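Local coordinates for protein X-PRO dipeptidase (Streptococcus pyogenes M1 GAS, PDB 3O5V) that probably hydrolyses Xaa-Pro dipeptides as a manganese-dependent M24B-family prolidase, of which this chain is the N-terminal creatinase/prolidase domain, at residues A17-F22 with F46-L51; I21-V26 with D103-N108; H39-F44 with F56-E61; L51-F56 with I69-F74. One frame throughout, in Å; residues are numbered along the deposited sequence.

In the fold
All four contacts bear on one mixed sheet of the creatinase/prolidase N-terminal domain. Contacts 1 and 3 are largely buried antiparallel pairings on either edge of strand 44-48, with strand 19-22 and with strand 54-58; contact 4 adds strand 73-76 in parallel and is partly buried. These three combine straight backbone hydrogen bonds with aromatic and aliphatic packing. Contact 2 differs: it lies at the surface, beyond the C-terminal end of strand 19-22, and relies on a histidine ring laid over backbone, with no hydrogen bond across it. Phe-46 N probably bonds to Val-54 O, tying contact 1 to contact 4, while Phe-56 belongs to both contacts 3 and 4.

Contact 1. Residues A17-F22 with F46-L51; sequences AELAIF and FVYHDL
With CG turned between its backbone N and carbonyl carbon (chi1 83°), the imidazole of His-49 lies alongside Glu-18, the two side chains pointing the same way; on the preceding residue, the last of the strand, Tyr-48 has CG anti to its carbonyl carbon (chi1 -70°), which sets its ring beside Leu-19. Leu-19 CD2 sits over the centre of one face of that ring, a CH-pi contact 4.1 Å from the centroid, while Leu-51 CD2 covers the opposite face nearer the rim. The same methyl group of Leu-19 reaches the edge of the Phe-46 ring. Ile-21 runs beside Phe-46, its CD1 3.8 Å from CE1 of that ring. On the other face of the sheet, Val-47 CG2 meets the edge of the Phe-22 ring, 3.7 Å from CE2.

The backbones are antiparallel. Ala-20 and Val-47 form a hydrogen-bonded pair, with Val-47 N to Ala-20 O at 2.8 Å and Ala-20 N to Val-47 O at 2.9 Å. Beyond the strand end, Glu-18 O accepts from His-49 N at 2.9 Å, the donor standing well above the carbonyl plane, and receives a weak second bond from His-49 ND1. A glycerol, probably from crystallisation, also bonds weakly to both Glu-18 O and His-49 ND1. The carboxylate of Glu-18 turns to Thr-97 N instead.

Strand 19-22 is thus held between strands 44-48 and 97-100 inside the sheet. Helix 3-14 packs on the face bearing Phe-22 and Val-47 through Ile-8, and helix 25-32 also closes on Phe-22.

Contact 2. Residues I21-V26 with D103-N108; sequences IFSDPV and DHLNVN
The meeting of Asp-24 with His-104 is a surface contact between two loops: one leaves strand 19-22 for helix 25-32, the other leads into helix 107-114. It rests on packing, for no hydrogen bond crosses it. The CA of Asp-24 stands over the centre of one face of the His-104 imidazole, a CH-pi contact 3.4 Å from the ring centroid and only 4° off its normal. The Asp-24 carboxylate is stacked on the same ring, with planes 25° apart, and Asp-24 CB lies 3.6 Å from His-104 CG. Pro-25 CD comes within 3.6 Å of His-104 CE1, the two side chains crossing at about a right angle.

Ser-23 OG lies at the edge of the imidazole, beside CD2, and Leu-105 CD1 packs 3.7 Å from that same hydroxyl oxygen. Asp-24 has a second task as N-cap: its CG is anti to the backbone N (chi1 -173°), and OD1 accepts from Val-26 N at 2.9 Å.

Glu-101, just after strand 97-100, receives bonds from the N atoms of both Ser-23 and Asp-24, tying this turn to the neighbouring strand. Leu-105 rests on Phe-44 of strand 44-48, and Pro-25 touches Leu-43 just before that strand.

Contact 3. Residues H39-F44 with F56-E61; sequences HERQLF and FVPALE
Phe-44 and Phe-56 form an antiparallel hydrogen-bonded pair where strand 44-48 begins beside strand 54-58, the hairpin partners within the mixed sheet of this creatinase/prolidase N-terminal domain. Their backbone bonds are short and straight: Phe-56 N gives to Phe-44 O at 2.8 Å, and Phe-44 N gives to Phe-56 O at 3.0 Å. Phe-56 O also receives a CA-H...O contact from Leu-43.

Apolar packing continues the pairing on both faces. The two phenylalanine rings meet with Phe-56 CD2 at the edge of the Phe-44 ring, while Gln-42 CB reaches the edge of the Phe-56 ring. On the face away from the two rings, Leu-43 CD1 touches Val-57 CG1 at 3.7 Å, the two side chains crossing obliquely. Helix 82-89 covers Phe-56 through Lys-85 and Ile-86, and Tyr-76 lays its ring nearly parallel to that of Phe-56.

Past the Phe-44/Phe-56 pair, Pro-58 meets the residues that lead into strand 44-48. Its CD comes to 3.2 Å from Gln-42 O, a buried carbonyl oxygen with no polar partner in the model. Arg-41 passes over the proline with its chain extended from CG to NE, CD lying 3.6 Å from Pro-58 CB. Its guanidinium forms a salt bridge with Asp-78 through NE, and Leu-60 CD2 sits over one guanidinium face, 3.6 Å from NH1.

Contact 4. Residues L51-F56 with I69-F74; sequences LAPVLF and ISFPVF
Pro-53 and Phe-71 cross at about a right angle, the pyrrolidine CG resting over one face of the phenyl ring, 3.7 Å from its centroid in a CH-pi contact. Phe-71 reaches this place with chi1 59°, its CG lying between the backbone N and the carbonyl carbon. In the conformer given, Ile-69 CG2 lies over the opposite face, while Leu-55 N lies at the edge of the ring, in plane. Leu-55 CB touches the same ring at CE1, 4.0 Å away, and also meets Val-73 CG2.

On the other face of the sheet the approach is edge-on rather than over a face: Val-54 CG1 lies in the plane of the Phe-74 ring, 3.5 Å from CD2, and Val-54 CG2 turns to Pro-72 CB.

Within the sheet, the backbone of Leu-55 bonds through both its N and its O. Its N gives to Pro-72 O at 2.9 Å, and its O accepts from Phe-74 N, also at 2.9 Å, the alternation expected of parallel strands. Pro-53 O, by contrast, is buried against Pro-72 CD at 3.3 Å and has no polar partner in the model.

Helix 3-14 reaches Pro-53 and Phe-71 through Leu-5, and Val-89 of helix 82-89 touches Phe-74. Strand 54-58, helix 62-68 and strand 73-76 make a beta-alpha-beta unit, and this parallel pairing of its two strands is the arrangement characteristic of such a crossover.

Contact 1. Residues A17-F22 with F46-L51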
loop_
_atom_site.group_PDB
_atom_site.type_symbol
_atom_site.label_atom_id
_atom_site.label_comp_id
_atom_site.label_asym_id
_atom_site.label_seq_id
_atom_site.Cartn_x
_atom_site.Cartn_y
_atom_site.Cartn_z
ATOM N N ALA A 17 -13.945 -6.333 2.700
ATOM C CA ALA A 17 -12.497 -6.550 2.675
ATOM C C ALA A 17 -11.846 -5.704 3.757
ATOM O O ALA A 17 -12.427 -4.716 4.205
ATOM C CB ALA A 17 -11.941 -6.190 1.316
ATOM N N GLU A 18 -10.640 -6.072 4.171
ATOM C CA GLU A 18 -10.007 -5.375 5.290
ATOM C C GLU A 18 -8.801 -4.501 4.882
ATOM O O GLU A 18 -8.277 -3.746 5.705
ATOM C CB GLU A 18 -9.590 -6.380 6.381
ATOM C CG GLU A 18 -10.748 -7.202 6.987
ATOM C CD GLU A 18 -11.191 -8.379 6.112
ATOM O OE1 GLU A 18 -10.367 -8.900 5.321
ATOM O OE2 GLU A 18 -12.375 -8.787 6.225
ATOM N N LEU A 19 -8.353 -4.624 3.632
ATOM C CA LEU A 19 -7.068 -4.028 3.228
ATOM C C LEU A 19 -7.003 -3.765 1.728
ATOM O O LEU A 19 -7.333 -4.641 0.929
ATOM C CB LEU A 19 -5.929 -4.994 3.580
ATOM C CG LEU A 19 -4.538 -4.550 4.070
ATOM C CD1 LEU A 19 -3.399 -5.472 3.588
ATOM C CD2 LEU A 19 -4.174 -3.081 3.854
ATOM N N ALA A 20 -6.569 -2.566 1.345
ATOM C CA ALA A 20 -6.200 -2.285 -0.045
ATOM C C ALA A 20 -4.703 -2.003 -0.081
ATOM O O ALA A 20 -4.182 -1.291 0.793
ATOM C CB ALA A 20 -6.979 -1.093 -0.594
ATOM N N ILE A 21 -4.013 -2.563 -1.072
ATOM C CA ILE A 21 -2.578 -2.331 -1.233
ATOM C C ILE A 21 -2.322 -1.660 -2.561
ATOM O O ILE A 21 -2.490 -2.277 -3.620
ATOM C CB ILE A 21 -1.727 -3.648 -1.134
ATOM C CG1 ILE A 21 -2.085 -4.443 0.126
ATOM C CG2 ILE A 21 -0.235 -3.329 -1.223
ATOM C CD1 ILE A 21 -1.243 -5.718 0.333
ATOM N N PHE A 22 -1.942 -0.386 -2.524
ATOM C CA PHE A 22 -1.631 0.310 -3.770
ATOM C C PHE A 22 -0.144 0.211 -4.085
ATOM O O PHE A 22 0.674 0.240 -3.166
ATOM C CB PHE A 22 -2.109 1.761 -3.705
ATOM C CG PHE A 22 -3.596 1.887 -3.506
ATOM C CD1 PHE A 22 -4.459 1.917 -4.601
ATOM C CD2 PHE A 22 -4.137 1.944 -2.221
ATOM C CE1 PHE A 22 -5.852 2.026 -4.417
ATOM C CE2 PHE A 22 -5.519 2.056 -2.020
ATOM C CZ PHE A 22 -6.377 2.088 -3.128
ATOM N N PHE A 46 -0.505 0.983 2.103
ATOM C CA PHE A 46 -1.404 0.029 2.770
ATOM C C PHE A 46 -2.572 0.787 3.375
ATOM O O PHE A 46 -2.393 1.555 4.338
ATOM C CB PHE A 46 -0.643 -0.724 3.870
ATOM C CG PHE A 46 0.465 -1.600 3.349
ATOM C CD1 PHE A 46 0.186 -2.883 2.859
ATOM C CD2 PHE A 46 1.779 -1.139 3.316
ATOM C CE1 PHE A 46 1.206 -3.695 2.360
ATOM C CE2 PHE A 46 2.813 -1.946 2.830
ATOM C CZ PHE A 46 2.529 -3.223 2.348
ATOM N N VAL A 47 -3.759 0.595 2.809
ATOM C CA VAL A 47 -4.966 1.249 3.334
ATOM C C VAL A 47 -5.877 0.218 4.011
ATOM O O VAL A 47 -6.650 -0.494 3.357
ATOM C CB VAL A 47 -5.728 2.039 2.229
ATOM C CG1 VAL A 47 -6.906 2.799 2.819
ATOM C CG2 VAL A 47 -4.775 2.990 1.502
ATOM N N TYR A 48 -5.746 0.129 5.330
ATOM C CA TYR A 48 -6.603 -0.720 6.165
ATOM C C TYR A 48 -8.013 -0.172 6.188
ATOM O O TYR A 48 -8.191 1.047 6.119
ATOM C CB TYR A 48 -6.069 -0.727 7.590
ATOM C CG TYR A 48 -4.771 -1.479 7.729
ATOM C CD1 TYR A 48 -3.550 -0.808 7.690
ATOM C CD2 TYR A 48 -4.767 -2.874 7.876
ATOM C CE1 TYR A 48 -2.346 -1.510 7.809
ATOM C CE2 TYR A 48 -3.577 -3.578 7.994
ATOM C CZ TYR A 48 -2.377 -2.892 7.969
ATOM O OH TYR A 48 -1.193 -3.588 8.085
ATOM N N HIS A 49 -9.018 -1.047 6.283
ATOM C CA HIS A 49 -10.405 -0.554 6.333
ATOM C C HIS A 49 -10.666 0.242 7.627
ATOM O O HIS A 49 -11.522 1.126 7.654
ATOM C CB HIS A 49 -11.431 -1.682 6.114
ATOM C CG HIS A 49 -11.747 -2.481 7.341
ATOM N ND1 HIS A 49 -10.845 -3.347 7.925
ATOM C CD2 HIS A 49 -12.880 -2.565 8.080
ATOM C CE1 HIS A 49 -11.406 -3.921 8.978
ATOM N NE2 HIS A 49 -12.638 -3.460 9.097
ATOM N N ASP A 50 -9.878 -0.022 8.669
ATOM C CA ASP A 50 -10.117 0.591 9.984
ATOM C C ASP A 50 -8.923 1.352 10.571
ATOM O O ASP A 50 -9.089 2.455 11.110
ATOM C CB ASP A 50 -10.627 -0.457 10.981
ATOM C CG ASP A 50 -9.754 -1.708 11.030
ATOM O OD1 ASP A 50 -8.817 -1.871 10.195
ATOM O OD2 ASP A 50 -10.019 -2.551 11.899
ATOM N N LEU A 51 -7.727 0.788 10.449
ATOM C CA LEU A 51 -6.502 1.372 11.022
ATOM C C LEU A 51 -5.962 2.557 10.215
ATOM O O LEU A 51 -6.436 2.830 9.107
ATOM C CB LEU A 51 -5.427 0.281 11.104
ATOM C CG LEU A 51 -5.391 -0.735 12.263
ATOM C CD1 LEU A 51 -6.668 -0.816 13.121
ATOM C CD2 LEU A 51 -4.977 -2.114 11.733
#

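Contact 2. Residues I21-V26 with D103-N108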
loop_
_atom_site.group_PDB
_atom_site.type_symbol
_atom_site.label_atom_id
_atom_site.label_comp_id
_atom_site.label_asym_id
_atom_site.label_seq_id
_atom_site.Cartn_x
_atom_site.Cartn_y
_atom_site.Cartn_z
ATOM N N ILE A 21 -4.013 -2.563 -1.072
ATOM C CA ILE A 21 -2.578 -2.331 -1.233
ATOM C C ILE A 21 -2.322 -1.660 -2.561
ATOM O O ILE A 21 -2.490 -2.277 -3.620
ATOM C CB ILE A 21 -1.727 -3.648 -1.134
ATOM C CG1 ILE A 21 -2.085 -4.443 0.126
ATOM C CG2 ILE A 21 -0.235 -3.329 -1.223
ATOM C CD1 ILE A 21 -1.243 -5.718 0.333
ATOM N N PHE A 22 -1.942 -0.386 -2.524
ATOM C CA PHE A 22 -1.631 0.310 -3.770
ATOM C C PHE A 22 -0.144 0.211 -4.085
ATOM O O PHE A 22 0.674 0.240 -3.166
ATOM C CB PHE A 22 -2.109 1.761 -3.705
ATOM C CG PHE A 22 -3.596 1.887 -3.506
ATOM C CD1 PHE A 22 -4.459 1.917 -4.601
ATOM C CD2 PHE A 22 -4.137 1.944 -2.221
ATOM C CE1 PHE A 22 -5.852 2.026 -4.417
ATOM C CE2 PHE A 22 -5.519 2.056 -2.020
ATOM C CZ PHE A 22 -6.377 2.088 -3.128
ATOM N N SER A 23 0.201 0.050 -5.368
ATOM C CA SER A 23 1.614 -0.062 -5.776
ATOM C C SER A 23 2.015 0.913 -6.892
ATOM O O SER A 23 3.207 1.197 -7.068
ATOM C CB SER A 23 1.964 -1.503 -6.183
ATOM O OG SER A 23 1.073 -1.940 -7.200
ATOM N N ASP A 24 1.035 1.400 -7.664
ATOM C CA ASP A 24 1.319 2.203 -8.843
ATOM C C ASP A 24 1.652 3.603 -8.342
ATOM O O ASP A 24 0.814 4.213 -7.653
ATOM C CB ASP A 24 0.077 2.227 -9.761
ATOM C CG ASP A 24 0.326 2.909 -11.117
ATOM O OD1 ASP A 24 1.144 3.849 -11.227
ATOM O OD2 ASP A 24 -0.341 2.496 -12.087
ATOM N N PRO A 25 2.860 4.119 -8.669
ATOM C CA PRO A 25 3.205 5.491 -8.248
ATOM C C PRO A 25 2.155 6.540 -8.643
ATOM O O PRO A 25 1.940 7.524 -7.908
ATOM C CB PRO A 25 4.505 5.760 -9.000
ATOM C CG PRO A 25 5.146 4.405 -9.117
ATOM C CD PRO A 25 3.989 3.458 -9.350
ATOM N N VAL A 26 1.494 6.339 -9.780
ATOM C CA VAL A 26 0.486 7.312 -10.243
ATOM C C VAL A 26 -0.749 7.319 -9.349
ATOM O O VAL A 26 -1.259 8.397 -8.996
ATOM C CB VAL A 26 0.107 7.087 -11.740
ATOM C CG1 VAL A 26 -1.016 8.029 -12.169
ATOM C CG2 VAL A 26 1.379 7.246 -12.640
ATOM N N ASP A 103 -3.292 -4.445 -12.491
ATOM C CA ASP A 103 -2.704 -3.838 -13.705
ATOM C C ASP A 103 -1.309 -3.241 -13.549
ATOM O O ASP A 103 -0.680 -2.864 -14.544
ATOM C CB ASP A 103 -3.620 -2.790 -14.337
ATOM C CG ASP A 103 -4.510 -3.375 -15.413
ATOM O OD1 ASP A 103 -4.116 -4.376 -16.057
ATOM O OD2 ASP A 103 -5.611 -2.829 -15.606
ATOM N N HIS A 104 -0.831 -3.134 -12.312
ATOM C CA HIS A 104 0.488 -2.562 -12.073
ATOM C C HIS A 104 1.433 -3.535 -11.357
ATOM O O HIS A 104 2.608 -3.651 -11.693
ATOM C CB HIS A 104 0.390 -1.241 -11.291
ATOM C CG HIS A 104 1.716 -0.776 -10.794
ATOM N ND1 HIS A 104 2.558 0.019 -11.547
ATOM C CD2 HIS A 104 2.392 -1.083 -9.665
ATOM C CE1 HIS A 104 3.679 0.219 -10.876
ATOM N NE2 HIS A 104 3.600 -0.433 -9.729
ATOM N N LEU A 105 0.903 -4.222 -10.355
ATOM C CA LEU A 105 1.694 -5.116 -9.530
ATOM C C LEU A 105 2.280 -6.253 -10.384
ATOM O O LEU A 105 1.525 -6.989 -11.022
ATOM C CB LEU A 105 0.764 -5.691 -8.462
ATOM C CG LEU A 105 1.295 -6.377 -7.216
ATOM C CD1 LEU A 105 2.067 -5.400 -6.350
ATOM C CD2 LEU A 105 0.081 -6.917 -6.471
ATOM N N ASN A 106 3.604 -6.397 -10.397
ATOM C CA ASN A 106 4.210 -7.508 -11.129
ATOM C C ASN A 106 4.104 -8.817 -10.328
ATOM O O ASN A 106 3.768 -8.804 -9.136
ATOM C CB ASN A 106 5.635 -7.172 -11.647
ATOM C CG ASN A 106 6.693 -7.054 -10.534
ATOM O OD1 ASN A 106 7.523 -6.127 -10.527
ATOM N ND2 ASN A 106 6.704 -8.003 -9.637
ATOM N N VAL A 107 4.343 -9.947 -10.987
ATOM C CA VAL A 107 4.160 -11.247 -10.334
ATOM C C VAL A 107 5.118 -11.454 -9.151
ATOM O O VAL A 107 4.727 -12.021 -8.125
ATOM C CB VAL A 107 4.261 -12.406 -11.367
ATOM C CG1 VAL A 107 4.142 -13.760 -10.688
ATOM C CG2 VAL A 107 3.157 -12.255 -12.393
ATOM N N ASN A 108 6.353 -10.984 -9.280
ATOM C CA ASN A 108 7.314 -11.096 -8.172
ATOM C C ASN A 108 6.850 -10.340 -6.919
ATOM O O ASN A 108 6.931 -10.879 -5.814
ATOM C CB ASN A 108 8.726 -10.664 -8.585
ATOM C CG ASN A 108 9.574 -11.825 -9.112
ATOM O OD1 ASN A 108 9.262 -13.003 -8.900
ATOM N ND2 ASN A 108 10.655 -11.490 -9.802
#

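Contact 3. Residues H39-F44 with F56-E61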
loop_
_atom_site.group_PDB
_atom_site.type_symbol
_atom_site.label_atom_id
_atom_site.label_comp_id
_atom_site.label_asym_id
_atom_site.label_seq_id
_atom_site.Cartn_x
_atom_site.Cartn_y
_atom_site.Cartn_z
ATOM N N HIS A 39 12.242 3.007 -8.861
ATOM C CA HIS A 39 13.220 2.275 -9.674
ATOM C C HIS A 39 12.999 0.770 -9.461
ATOM O O HIS A 39 11.911 0.271 -9.731
ATOM C CB HIS A 39 14.667 2.718 -9.354
ATOM C CG HIS A 39 14.879 4.204 -9.395
ATOM N ND1 HIS A 39 14.607 4.970 -10.507
ATOM C CD2 HIS A 39 15.370 5.061 -8.463
ATOM C CE1 HIS A 39 14.900 6.236 -10.257
ATOM N NE2 HIS A 39 15.370 6.318 -9.025
ATOM N N GLU A 40 14.006 0.059 -8.952
ATOM C CA GLU A 40 13.865 -1.375 -8.684
ATOM C C GLU A 40 13.387 -1.652 -7.245
ATOM O O GLU A 40 13.060 -2.786 -6.895
ATOM C CB GLU A 40 15.188 -2.096 -8.980
ATOM N N ARG A 41 13.327 -0.604 -6.429
ATOM C CA ARG A 41 12.992 -0.746 -5.014
ATOM C C ARG A 41 11.478 -0.849 -4.779
ATOM O O ARG A 41 10.680 -0.595 -5.674
ATOM C CB ARG A 41 13.591 0.407 -4.206
ATOM C CG ARG A 41 15.130 0.438 -4.224
ATOM C CD ARG A 41 15.700 1.427 -3.210
ATOM N NE ARG A 41 17.153 1.499 -3.317
ATOM C CZ ARG A 41 17.815 2.231 -4.218
ATOM N NH1 ARG A 41 17.170 2.985 -5.095
ATOM N NH2 ARG A 41 19.138 2.209 -4.236
ATOM N N GLN A 42 11.094 -1.225 -3.565
ATOM C CA GLN A 42 9.675 -1.411 -3.246
ATOM C C GLN A 42 8.966 -0.118 -2.824
ATOM O O GLN A 42 9.544 0.720 -2.142
ATOM C CB GLN A 42 9.524 -2.472 -2.156
ATOM C CG GLN A 42 10.153 -3.829 -2.535
ATOM C CD GLN A 42 9.462 -4.507 -3.719
ATOM O OE1 GLN A 42 8.267 -4.311 -3.962
ATOM N NE2 GLN A 42 10.219 -5.328 -4.454
ATOM N N LEU A 43 7.703 0.001 -3.224
ATOM C CA LEU A 43 6.816 1.107 -2.851
ATOM C C LEU A 43 5.416 0.525 -2.672
ATOM O O LEU A 43 4.907 -0.101 -3.591
ATOM C CB LEU A 43 6.801 2.160 -3.966
ATOM C CG LEU A 43 5.683 3.204 -3.943
ATOM C CD1 LEU A 43 5.892 4.179 -2.777
ATOM C CD2 LEU A 43 5.617 3.927 -5.285
ATOM N N PHE A 44 4.808 0.714 -1.495
ATOM C CA PHE A 44 3.415 0.282 -1.258
ATOM C C PHE A 44 2.677 1.267 -0.367
ATOM O O PHE A 44 3.259 1.826 0.586
ATOM C CB PHE A 44 3.325 -1.111 -0.586
ATOM C CG PHE A 44 3.864 -2.244 -1.410
ATOM C CD1 PHE A 44 3.184 -2.690 -2.549
ATOM C CD2 PHE A 44 5.036 -2.911 -1.015
ATOM C CE1 PHE A 44 3.684 -3.762 -3.305
ATOM C CE2 PHE A 44 5.549 -3.967 -1.766
ATOM C CZ PHE A 44 4.870 -4.403 -2.909
ATOM N N PHE A 56 4.857 2.684 2.716
ATOM C CA PHE A 56 6.138 1.954 2.762
ATOM C C PHE A 56 7.004 2.350 1.565
ATOM O O PHE A 56 6.577 2.185 0.415
ATOM C CB PHE A 56 5.881 0.431 2.745
ATOM C CG PHE A 56 7.144 -0.389 2.862
ATOM C CD1 PHE A 56 7.756 -0.567 4.099
ATOM C CD2 PHE A 56 7.722 -0.975 1.733
ATOM C CE1 PHE A 56 8.961 -1.308 4.221
ATOM C CE2 PHE A 56 8.910 -1.729 1.841
ATOM C CZ PHE A 56 9.529 -1.885 3.094
ATOM N N VAL A 57 8.211 2.866 1.828
ATOM C CA VAL A 57 9.088 3.405 0.783
ATOM C C VAL A 57 10.565 3.015 0.989
ATOM O O VAL A 57 10.951 2.616 2.082
ATOM C CB VAL A 57 8.996 4.983 0.719
ATOM C CG1 VAL A 57 7.632 5.434 0.186
ATOM C CG2 VAL A 57 9.267 5.621 2.099
ATOM N N PRO A 58 11.403 3.159 -0.059
ATOM C CA PRO A 58 12.845 3.108 0.214
ATOM C C PRO A 58 13.247 4.186 1.218
ATOM O O PRO A 58 12.680 5.291 1.200
ATOM C CB PRO A 58 13.474 3.425 -1.140
ATOM C CG PRO A 58 12.389 3.172 -2.161
ATOM C CD PRO A 58 11.107 3.461 -1.468
ATOM N N ALA A 59 14.230 3.880 2.064
ATOM C CA ALA A 59 14.718 4.819 3.079
ATOM C C ALA A 59 15.029 6.173 2.458
ATOM O O ALA A 59 14.766 7.210 3.060
ATOM C CB ALA A 59 15.968 4.266 3.746
ATOM N N LEU A 60 15.585 6.165 1.248
ATOM C CA LEU A 60 15.963 7.426 0.596
ATOM C C LEU A 60 14.767 8.364 0.320
ATOM O O LEU A 60 14.954 9.582 0.120
ATOM C CB LEU A 60 16.784 7.154 -0.664
ATOM C CG LEU A 60 16.087 6.520 -1.873
ATOM C CD1 LEU A 60 15.500 7.613 -2.750
ATOM C CD2 LEU A 60 17.083 5.701 -2.674
ATOM N N GLU A 61 13.559 7.798 0.321
ATOM C CA GLU A 61 12.318 8.575 0.086
ATOM C C GLU A 61 11.588 9.076 1.345
ATOM O O GLU A 61 10.635 9.868 1.235
ATOM C CB GLU A 61 11.322 7.735 -0.730
ATOM C CG GLU A 61 11.760 7.398 -2.128
ATOM C CD GLU A 61 11.717 8.575 -3.086
ATOM O OE1 GLU A 61 11.232 9.672 -2.703
ATOM O OE2 GLU A 61 12.151 8.386 -4.243
#

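Contact 4. Residues L51-F56 with I69-F74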
loop_
_atom_site.group_PDB
_atom_site.type_symbol
_atom_site.label_atom_id
_atom_site.label_comp_id
_atom_site.label_asym_id
_atom_site.label_seq_id
_atom_site.Cartn_x
_atom_site.Cartn_y
_atom_site.Cartn_z
ATOM N N LEU A 51 -7.727 0.788 10.449
ATOM C CA LEU A 51 -6.502 1.372 11.022
ATOM C C LEU A 51 -5.962 2.557 10.215
ATOM O O LEU A 51 -6.436 2.830 9.107
ATOM C CB LEU A 51 -5.427 0.281 11.104
ATOM C CG LEU A 51 -5.391 -0.735 12.263
ATOM C CD1 LEU A 51 -6.668 -0.816 13.121
ATOM C CD2 LEU A 51 -4.977 -2.114 11.733
ATOM N N ALA A 52 -4.964 3.254 10.760
ATOM C CA ALA A 52 -4.287 4.305 9.991
ATOM C C ALA A 52 -3.677 3.690 8.729
ATOM O O ALA A 52 -3.227 2.546 8.757
ATOM C CB ALA A 52 -3.194 4.965 10.815
ATOM N N PRO A 53 -3.666 4.440 7.620
ATOM C CA PRO A 53 -2.946 3.920 6.459
ATOM C C PRO A 53 -1.433 3.992 6.700
ATOM O O PRO A 53 -0.981 4.719 7.606
ATOM C CB PRO A 53 -3.375 4.861 5.337
ATOM C CG PRO A 53 -3.652 6.174 6.049
ATOM C CD PRO A 53 -4.202 5.801 7.393
ATOM N N VAL A 54 -0.671 3.212 5.943
ATOM C CA VAL A 54 0.781 3.165 6.099
ATOM C C VAL A 54 1.457 3.246 4.739
ATOM O O VAL A 54 1.178 2.426 3.846
ATOM C CB VAL A 54 1.250 1.876 6.810
ATOM C CG1 VAL A 54 2.781 1.871 6.962
ATOM C CG2 VAL A 54 0.588 1.738 8.176
ATOM N N LEU A 55 2.358 4.220 4.584
ATOM C CA LEU A 55 3.171 4.288 3.382
ATOM C C LEU A 55 4.509 3.594 3.621
ATOM O O LEU A 55 5.201 3.894 4.600
ATOM C CB LEU A 55 3.400 5.737 2.919
ATOM C CG LEU A 55 4.179 5.833 1.594
ATOM C CD1 LEU A 55 3.356 5.331 0.414
ATOM C CD2 LEU A 55 4.643 7.254 1.347
ATOM N N PHE A 56 4.857 2.684 2.716
ATOM C CA PHE A 56 6.138 1.954 2.762
ATOM C C PHE A 56 7.004 2.350 1.565
ATOM O O PHE A 56 6.577 2.185 0.415
ATOM C CB PHE A 56 5.881 0.431 2.745
ATOM C CG PHE A 56 7.144 -0.389 2.862
ATOM C CD1 PHE A 56 7.756 -0.567 4.099
ATOM C CD2 PHE A 56 7.722 -0.975 1.733
ATOM C CE1 PHE A 56 8.961 -1.308 4.221
ATOM C CE2 PHE A 56 8.910 -1.729 1.841
ATOM C CZ PHE A 56 9.529 -1.885 3.094
ATOM N N ILE A 69 2.976 13.796 3.701
ATOM C CA ILE A 69 2.161 12.744 4.321
ATOM C C ILE A 69 2.247 12.850 5.846
ATOM O O ILE A 69 3.359 12.825 6.386
ATOM C CB ILE A 69 2.691 11.332 3.917
ATOM C CG1 ILE A 69 2.738 11.166 2.395
ATOM C CG2 ILE A 69 1.861 10.226 4.552
ATOM C CD1 ILE A 69 1.476 11.593 1.709
ATOM N N SER A 70 1.096 12.926 6.527
ATOM C CA SER A 70 1.057 13.000 7.998
ATOM C C SER A 70 0.801 11.649 8.681
ATOM O O SER A 70 1.058 11.496 9.882
ATOM C CB SER A 70 0.041 14.047 8.482
ATOM O OG SER A 70 -1.291 13.659 8.197
ATOM N N PHE A 71 0.286 10.675 7.924
ATOM C CA PHE A 71 0.110 9.321 8.465
ATOM C C PHE A 71 1.438 8.529 8.445
ATOM O O PHE A 71 2.430 9.017 7.898
ATOM C CB PHE A 71 -1.030 8.562 7.773
ATOM C CG PHE A 71 -0.876 8.389 6.276
ATOM C CD1 PHE A 71 -0.082 7.376 5.750
ATOM C CD2 PHE A 71 -1.618 9.194 5.393
ATOM C CE1 PHE A 71 0.014 7.185 4.360
ATOM C CE2 PHE A 71 -1.534 9.012 4.010
ATOM C CZ PHE A 71 -0.713 8.007 3.491
ATOM N N PRO A 72 1.467 7.321 9.056
ATOM C CA PRO A 72 2.756 6.626 9.200
ATOM C C PRO A 72 3.499 6.342 7.879
ATOM O O PRO A 72 2.906 5.858 6.897
ATOM C CB PRO A 72 2.374 5.313 9.887
ATOM C CG PRO A 72 1.144 5.639 10.660
ATOM C CD PRO A 72 0.404 6.689 9.864
ATOM N N VAL A 73 4.792 6.661 7.876
ATOM C CA VAL A 73 5.682 6.381 6.752
ATOM C C VAL A 73 6.844 5.579 7.310
ATOM O O VAL A 73 7.445 5.989 8.304
ATOM C CB VAL A 73 6.192 7.694 6.107
ATOM C CG1 VAL A 73 7.222 7.414 4.990
ATOM C CG2 VAL A 73 5.014 8.478 5.516
ATOM N N PHE A 74 7.135 4.432 6.695
ATOM C CA PHE A 74 8.294 3.623 7.068
ATOM C C PHE A 74 9.195 3.408 5.867
ATOM O O PHE A 74 8.710 3.155 4.753
ATOM C CB PHE A 74 7.860 2.251 7.594
ATOM C CG PHE A 74 7.050 2.309 8.870
ATOM C CD1 PHE A 74 7.673 2.541 10.099
ATOM C CD2 PHE A 74 5.675 2.132 8.836
ATOM C CE1 PHE A 74 6.921 2.595 11.281
ATOM C CE2 PHE A 74 4.904 2.187 10.002
ATOM C CZ PHE A 74 5.527 2.416 11.232
#